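Local coordinates for D-alanyl-D-alanine carboxypeptidase (Penicillin binding protein) family protein (Francisella tularensis subsp. tularensis, PDB 6OSU) that probably removes the terminal D-alanine from peptidoglycan precursors as a serine-type D-Ala-D-Ala carboxypeptidase of the peptidase S11 family, at residues V111-L116 and I130-Y135; A206-S211 and L251-D256. All coordinates share one frame; numbering follows the deposited sequence.

The two contacts illustrate how a penicillin-binding protein combines buried helix packing with contacts between turns at its surface. Contact 1 is wholly apolar and joins helix 113-123 to helix 126-137; contact 2 sets the turn after strand 201-205 against the loop before strand 258-262. Their centres lie 19 Å apart, yet they touch: Asn115 OD1 is 2.8 Å from Ser211 OG, a probable hydrogen bond, and Val111 CG2 packs 3.9 Å from Gln209 OE1. Contact 1 is the one nearer the predicted catalytic centre, the side chain of Leu132 being about 9 Å from that of Lys67, whereas contact 2 lies away from the predicted catalytic residues.

Contact 1: residues V111-L116 and I130-Y135; sequences VSVRNL and IALAEY
Leu116 and Leu132 share one torsional plan, each with CG anti to its carbonyl carbon (chi1 -72° and -73°) and an extended second torsion, and the two side chains slide past one another in opposite directions. The result is a broad overlap along their lengths: Leu116 CB sits 3.9 Å from Leu132 CG, while Leu116 CD1 lies 3.9 Å from Leu132 CD2. The other methyl, Leu132 CD1, lies against the root of its partner, 4.0 Å from Leu116 CB. Two smaller contacts widen this patch. Leu116 CD1 also meets Ala131 CB at 4.2 Å, and Val113 CG1 touches Leu132 CD2 more loosely at 4.4 Å.

The arrangement belongs to the helical part of the serine penicillin-binding fold, where helices 113-123 and 126-137 follow each other closely in the chain. The predicted active-site residue Ser124 falls in the short connection between them. Helix 66-79, which carries the predicted proton acceptor Lys67, contributes Val74 to the packing against both Val113 and Leu132, and Ile89 of strand 88-90 touches Val113, Leu116 and Leu132.

No hydrogen bond crosses between the segments, and all four touching residues are buried, so the join rests on apolar packing. The start of helix 113-123 is secured separately: Ser112 is its N-cap, with Ser112 OG accepting from Asn115 N at 3.1 Å in a fairly straight bond (162° at the hydrogen). On the same first turn, Arg114 makes a cation-pi contact with Trp85.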
loop_
_atom_site.group_PDB
_atom_site.type_symbol
_atom_site.label_atom_id
_atom_site.label_comp_id
_atom_site.label_asym_id
_atom_site.label_seq_id
_atom_site.Cartn_x
_atom_site.Cartn_y
_atom_site.Cartn_z
ATOM N N VAL A 111 -18.713 -11.078 -19.227
ATOM C CA VAL A 111 -17.403 -11.380 -18.663
ATOM C C VAL A 111 -17.518 -11.345 -17.146
ATOM O O VAL A 111 -18.196 -10.476 -16.587
ATOM C CB VAL A 111 -16.322 -10.390 -19.158
ATOM C CG1 VAL A 111 -14.981 -10.691 -18.520
ATOM C CG2 VAL A 111 -16.202 -10.436 -20.678
ATOM N N SER A 112 -16.868 -12.296 -16.480
ATOM C CA SER A 112 -16.948 -12.366 -15.030
ATOM C C SER A 112 -16.218 -11.188 -14.385
ATOM O O SER A 112 -15.349 -10.549 -14.988
ATOM C CB SER A 112 -16.367 -13.687 -14.520
ATOM O OG SER A 112 -14.954 -13.694 -14.607
ATOM N N VAL A 113 -16.598 -10.895 -13.137
ATOM C CA VAL A 113 -15.904 -9.868 -12.362
ATOM C C VAL A 113 -14.431 -10.215 -12.239
ATOM O O VAL A 113 -13.555 -9.362 -12.419
ATOM C CB VAL A 113 -16.546 -9.703 -10.972
ATOM C CG1 VAL A 113 -15.767 -8.697 -10.143
ATOM C CG2 VAL A 113 -17.992 -9.289 -11.084
ATOM N N ARG A 114 -14.139 -11.483 -11.925
ATOM C CA ARG A 114 -12.753 -11.899 -11.751
ATOM C C ARG A 114 -11.921 -11.574 -12.986
ATOM O O ARG A 114 -10.808 -11.046 -12.870
ATOM C CB ARG A 114 -12.688 -13.393 -11.422
ATOM C CG ARG A 114 -11.431 -13.790 -10.653
ATOM C CD ARG A 114 -11.440 -15.249 -10.195
ATOM N NE ARG A 114 -11.949 -15.428 -8.831
ATOM C CZ ARG A 114 -11.280 -15.104 -7.723
ATOM N NH1 ARG A 114 -10.070 -14.559 -7.803
ATOM N NH2 ARG A 114 -11.824 -15.316 -6.530
ATOM N N ASN A 115 -12.457 -11.848 -14.179
ATOM C CA ASN A 115 -11.727 -11.528 -15.403
ATOM C C ASN A 115 -11.601 -10.020 -15.604
ATOM O O ASN A 115 -10.525 -9.526 -15.962
ATOM C CB ASN A 115 -12.402 -12.173 -16.609
ATOM C CG ASN A 115 -12.179 -13.671 -16.667
ATOM O OD1 ASN A 115 -11.166 -14.178 -16.187
ATOM N ND2 ASN A 115 -13.123 -14.388 -17.268
ATOM N N LEU A 116 -12.690 -9.273 -15.384
ATOM C CA LEU A 116 -12.650 -7.825 -15.579
ATOM C C LEU A 116 -11.708 -7.155 -14.588
ATOM O O LEU A 116 -10.970 -6.232 -14.952
ATOM C CB LEU A 116 -14.054 -7.231 -15.457
ATOM C CG LEU A 116 -15.036 -7.502 -16.595
ATOM C CD1 LEU A 116 -16.386 -6.877 -16.285
ATOM C CD2 LEU A 116 -14.488 -6.972 -17.909
ATOM N N ILE A 130 -14.338 0.471 -17.498
ATOM C CA ILE A 130 -15.604 1.108 -17.845
ATOM C C ILE A 130 -16.758 0.124 -17.695
ATOM O O ILE A 130 -17.862 0.501 -17.282
ATOM C CB ILE A 130 -15.526 1.694 -19.268
ATOM C CG1 ILE A 130 -14.544 2.868 -19.302
ATOM C CG2 ILE A 130 -16.899 2.125 -19.763
ATOM C CD1 ILE A 130 -14.734 3.847 -18.159
ATOM N N ALA A 131 -16.522 -1.152 -18.016
ATOM C CA ALA A 131 -17.586 -2.147 -17.911
ATOM C C ALA A 131 -17.983 -2.383 -16.460
ATOM O O ALA A 131 -19.167 -2.565 -16.158
ATOM C CB ALA A 131 -17.156 -3.455 -18.574
ATOM N N LEU A 132 -17.008 -2.390 -15.547
ATOM C CA LEU A 132 -17.331 -2.519 -14.128
ATOM C C LEU A 132 -18.035 -1.272 -13.608
ATOM O O LEU A 132 -18.976 -1.371 -12.811
ATOM C CB LEU A 132 -16.063 -2.788 -13.318
ATOM C CG LEU A 132 -15.450 -4.181 -13.443
ATOM C CD1 LEU A 132 -14.032 -4.192 -12.887
ATOM C CD2 LEU A 132 -16.317 -5.207 -12.736
ATOM N N ALA A 133 -17.597 -0.093 -14.055
ATOM C CA ALA A 133 -18.172 1.153 -13.562
ATOM C C ALA A 133 -19.625 1.302 -13.993
ATOM O O ALA A 133 -20.487 1.662 -13.184
ATOM C CB ALA A 133 -17.339 2.340 -14.047
ATOM N N GLU A 134 -19.915 1.032 -15.270
ATOM C CA GLU A 134 -21.289 1.123 -15.753
ATOM C C GLU A 134 -22.222 0.192 -14.988
ATOM O O GLU A 134 -23.392 0.527 -14.771
ATOM C CB GLU A 134 -21.348 0.804 -17.247
ATOM C CG GLU A 134 -20.702 1.847 -18.150
ATOM C CD GLU A 134 -20.872 1.521 -19.626
ATOM O OE1 GLU A 134 -20.718 0.338 -20.004
ATOM O OE2 GLU A 134 -21.172 2.449 -20.407
ATOM N N TYR A 135 -21.727 -0.972 -14.563
ATOM C CA TYR A 135 -22.584 -1.948 -13.900
ATOM C C TYR A 135 -22.878 -1.549 -12.458
ATOM O O TYR A 135 -24.023 -1.634 -12.002
ATOM C CB TYR A 135 -21.933 -3.330 -13.950
ATOM C CG TYR A 135 -22.814 -4.431 -13.414
ATOM C CD1 TYR A 135 -23.697 -5.105 -14.247
ATOM C CD2 TYR A 135 -22.768 -4.796 -12.075
ATOM C CE1 TYR A 135 -24.508 -6.112 -13.761
ATOM C CE2 TYR A 135 -23.576 -5.803 -11.580
ATOM C CZ TYR A 135 -24.443 -6.457 -12.427
ATOM O OH TYR A 135 -25.249 -7.461 -11.937
#

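Contact 2: residues A206-S211 and L251-D256; sequences ATKQDS and LFPKGD
A beta hairpin with a G1 beta bulge, in which Gln209 and Asp210 both face Asn205, supplies one side of this contact; the loop between helix 242-251 and strand 258-262 supplies the other. Strand 201-205 is the middle strand of the small three-stranded sheet, so the contact joins the segments leading into the sheet's two outer strands, 210-212 and 258-262.

Thr207 and Asp256 cross at about a right angle. The threonine methyl is anti to the backbone N, and Thr207 CG2 comes within 3.4 Å of Asp256 OD1, with Thr207 CB at 3.5 Å from the same oxygen. Thr207 OG1 instead passes close to the backbone of Asp256 and accepts a hydrogen bond from Asn257 N. Lys208 reaches the loop through its aliphatic chain, which is bent at chi2 (146°) and again at chi4. Lys208 CD lies 3.7 Å from Asp256 OD1, and Lys208 CE rests 4.1 Å from Pro253 CG.

Within the hairpin turn, Gln209 NE2 donates to Ala206 O at 3.0 Å, the acceptor lying near the amide plane of the glutamine. Tyr104 O gives this nitrogen a second partner, and the amide oxygen accepts from Lys106 N, so both ends of the amide are gripped.

Across the contact the carboxylate of Asp256 is met by carbon atoms of Thr207 and Lys208 rather than by a donor; Asp256 OD1 accepts a weak hydrogen bond from Asn205 ND2. Lys208 NZ remains 5.7 Å from Asp256 OD1, a separation at which opposite charges may still attract through space, but the pair forms no salt bridge.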
loop_
_atom_site.group_PDB
_atom_site.type_symbol
_atom_site.label_atom_id
_atom_site.label_comp_id
_atom_site.label_asym_id
_atom_site.label_seq_id
_atom_site.Cartn_x
_atom_site.Cartn_y
_atom_site.Cartn_z
ATOM N N ALA A 206 -9.719 -14.214 -26.456
ATOM C CA ALA A 206 -10.665 -13.219 -26.944
ATOM C C ALA A 206 -11.846 -13.861 -27.664
ATOM O O ALA A 206 -12.923 -13.259 -27.739
ATOM C CB ALA A 206 -9.956 -12.228 -27.864
ATOM N N THR A 207 -11.670 -15.072 -28.197
ATOM C CA THR A 207 -12.770 -15.739 -28.888
ATOM C C THR A 207 -13.866 -16.142 -27.909
ATOM O O THR A 207 -15.034 -15.775 -28.083
ATOM C CB THR A 207 -12.252 -16.961 -29.652
ATOM O OG1 THR A 207 -11.421 -16.534 -30.741
ATOM C CG2 THR A 207 -13.412 -17.783 -30.195
ATOM N N LYS A 208 -13.508 -16.897 -26.872
ATOM C CA LYS A 208 -14.463 -17.304 -25.849
ATOM C C LYS A 208 -14.746 -16.214 -24.826
ATOM O O LYS A 208 -15.700 -16.352 -24.052
ATOM C CB LYS A 208 -13.954 -18.553 -25.124
ATOM C CG LYS A 208 -14.277 -19.866 -25.815
ATOM C CD LYS A 208 -13.162 -20.877 -25.592
ATOM C CE LYS A 208 -13.657 -22.308 -25.730
ATOM N NZ LYS A 208 -14.024 -22.886 -24.405
ATOM N N GLN A 209 -13.951 -15.144 -24.808
ATOM C CA GLN A 209 -14.038 -14.094 -23.794
ATOM C C GLN A 209 -13.886 -14.693 -22.394
ATOM O O GLN A 209 -14.767 -14.601 -21.537
ATOM C CB GLN A 209 -15.340 -13.302 -23.935
ATOM C CG GLN A 209 -15.414 -12.446 -25.190
ATOM C CD GLN A 209 -14.609 -11.169 -25.071
ATOM O OE1 GLN A 209 -15.039 -10.215 -24.427
ATOM N NE2 GLN A 209 -13.432 -11.145 -25.687
ATOM N N ASP A 210 -12.738 -15.334 -22.193
ATOM C CA ASP A 210 -12.360 -15.876 -20.896
ATOM C C ASP A 210 -10.844 -16.011 -20.860
ATOM O O ASP A 210 -10.175 -15.963 -21.894
ATOM C CB ASP A 210 -13.030 -17.226 -20.624
ATOM C CG ASP A 210 -13.005 -17.602 -19.154
ATOM O OD1 ASP A 210 -14.062 -17.512 -18.496
ATOM O OD2 ASP A 210 -11.922 -17.964 -18.648
ATOM N N SER A 211 -10.311 -16.184 -19.658
ATOM C CA SER A 211 -8.873 -16.271 -19.457
ATOM C C SER A 211 -8.437 -17.716 -19.230
ATOM O O SER A 211 -9.251 -18.628 -19.071
ATOM C CB SER A 211 -8.444 -15.393 -18.279
ATOM O OG SER A 211 -9.101 -15.789 -17.088
ATOM N N LEU A 251 -8.663 -25.800 -23.369
ATOM C CA LEU A 251 -8.258 -24.473 -22.918
ATOM C C LEU A 251 -7.661 -23.645 -24.047
ATOM O O LEU A 251 -7.814 -22.417 -24.059
ATOM C CB LEU A 251 -7.253 -24.591 -21.772
ATOM C CG LEU A 251 -7.750 -25.284 -20.504
ATOM C CD1 LEU A 251 -6.605 -25.490 -19.521
ATOM C CD2 LEU A 251 -8.875 -24.485 -19.865
ATOM N N PHE A 252 -6.980 -24.289 -24.992
ATOM C CA PHE A 252 -6.396 -23.620 -26.152
ATOM C C PHE A 252 -6.884 -24.333 -27.402
ATOM O O PHE A 252 -6.168 -25.168 -27.972
ATOM C CB PHE A 252 -4.868 -23.620 -26.088
ATOM C CG PHE A 252 -4.309 -22.956 -24.865
ATOM C CD1 PHE A 252 -4.132 -21.582 -24.824
ATOM C CD2 PHE A 252 -3.950 -23.707 -23.758
ATOM C CE1 PHE A 252 -3.608 -20.968 -23.698
ATOM C CE2 PHE A 252 -3.427 -23.100 -22.632
ATOM C CZ PHE A 252 -3.256 -21.728 -22.603
ATOM N N PRO A 253 -8.110 -24.038 -27.855
ATOM C CA PRO A 253 -8.623 -24.682 -29.076
ATOM C C PRO A 253 -7.790 -24.331 -30.298
ATOM O O PRO A 253 -6.759 -23.667 -30.173
ATOM C CB PRO A 253 -10.052 -24.134 -29.189
ATOM C CG PRO A 253 -10.400 -23.672 -27.804
ATOM C CD PRO A 253 -9.115 -23.166 -27.226
ATOM N N LYS A 254 -8.208 -24.764 -31.481
ATOM C CA LYS A 254 -7.479 -24.477 -32.710
ATOM C C LYS A 254 -8.172 -23.341 -33.453
ATOM O O LYS A 254 -9.318 -23.487 -33.890
ATOM C CB LYS A 254 -7.372 -25.726 -33.586
ATOM C CG LYS A 254 -6.477 -26.806 -32.987
ATOM C CD LYS A 254 -6.152 -27.919 -33.978
ATOM C CE LYS A 254 -7.179 -29.040 -33.926
ATOM N NZ LYS A 254 -6.562 -30.353 -34.265
ATOM N N GLY A 255 -7.477 -22.212 -33.590
ATOM C CA GLY A 255 -8.007 -21.053 -34.273
ATOM C C GLY A 255 -8.542 -19.965 -33.365
ATOM O O GLY A 255 -8.880 -18.882 -33.860
ATOM N N ASP A 256 -8.632 -20.219 -32.061
ATOM C CA ASP A 256 -9.104 -19.207 -31.124
ATOM C C ASP A 256 -8.094 -18.073 -30.998
ATOM O O ASP A 256 -6.883 -18.298 -30.949
ATOM C CB ASP A 256 -9.362 -19.843 -29.759
ATOM C CG ASP A 256 -10.700 -20.555 -29.692
ATOM O OD1 ASP A 256 -11.503 -20.228 -28.793
ATOM O OD2 ASP A 256 -10.959 -21.418 -30.558
#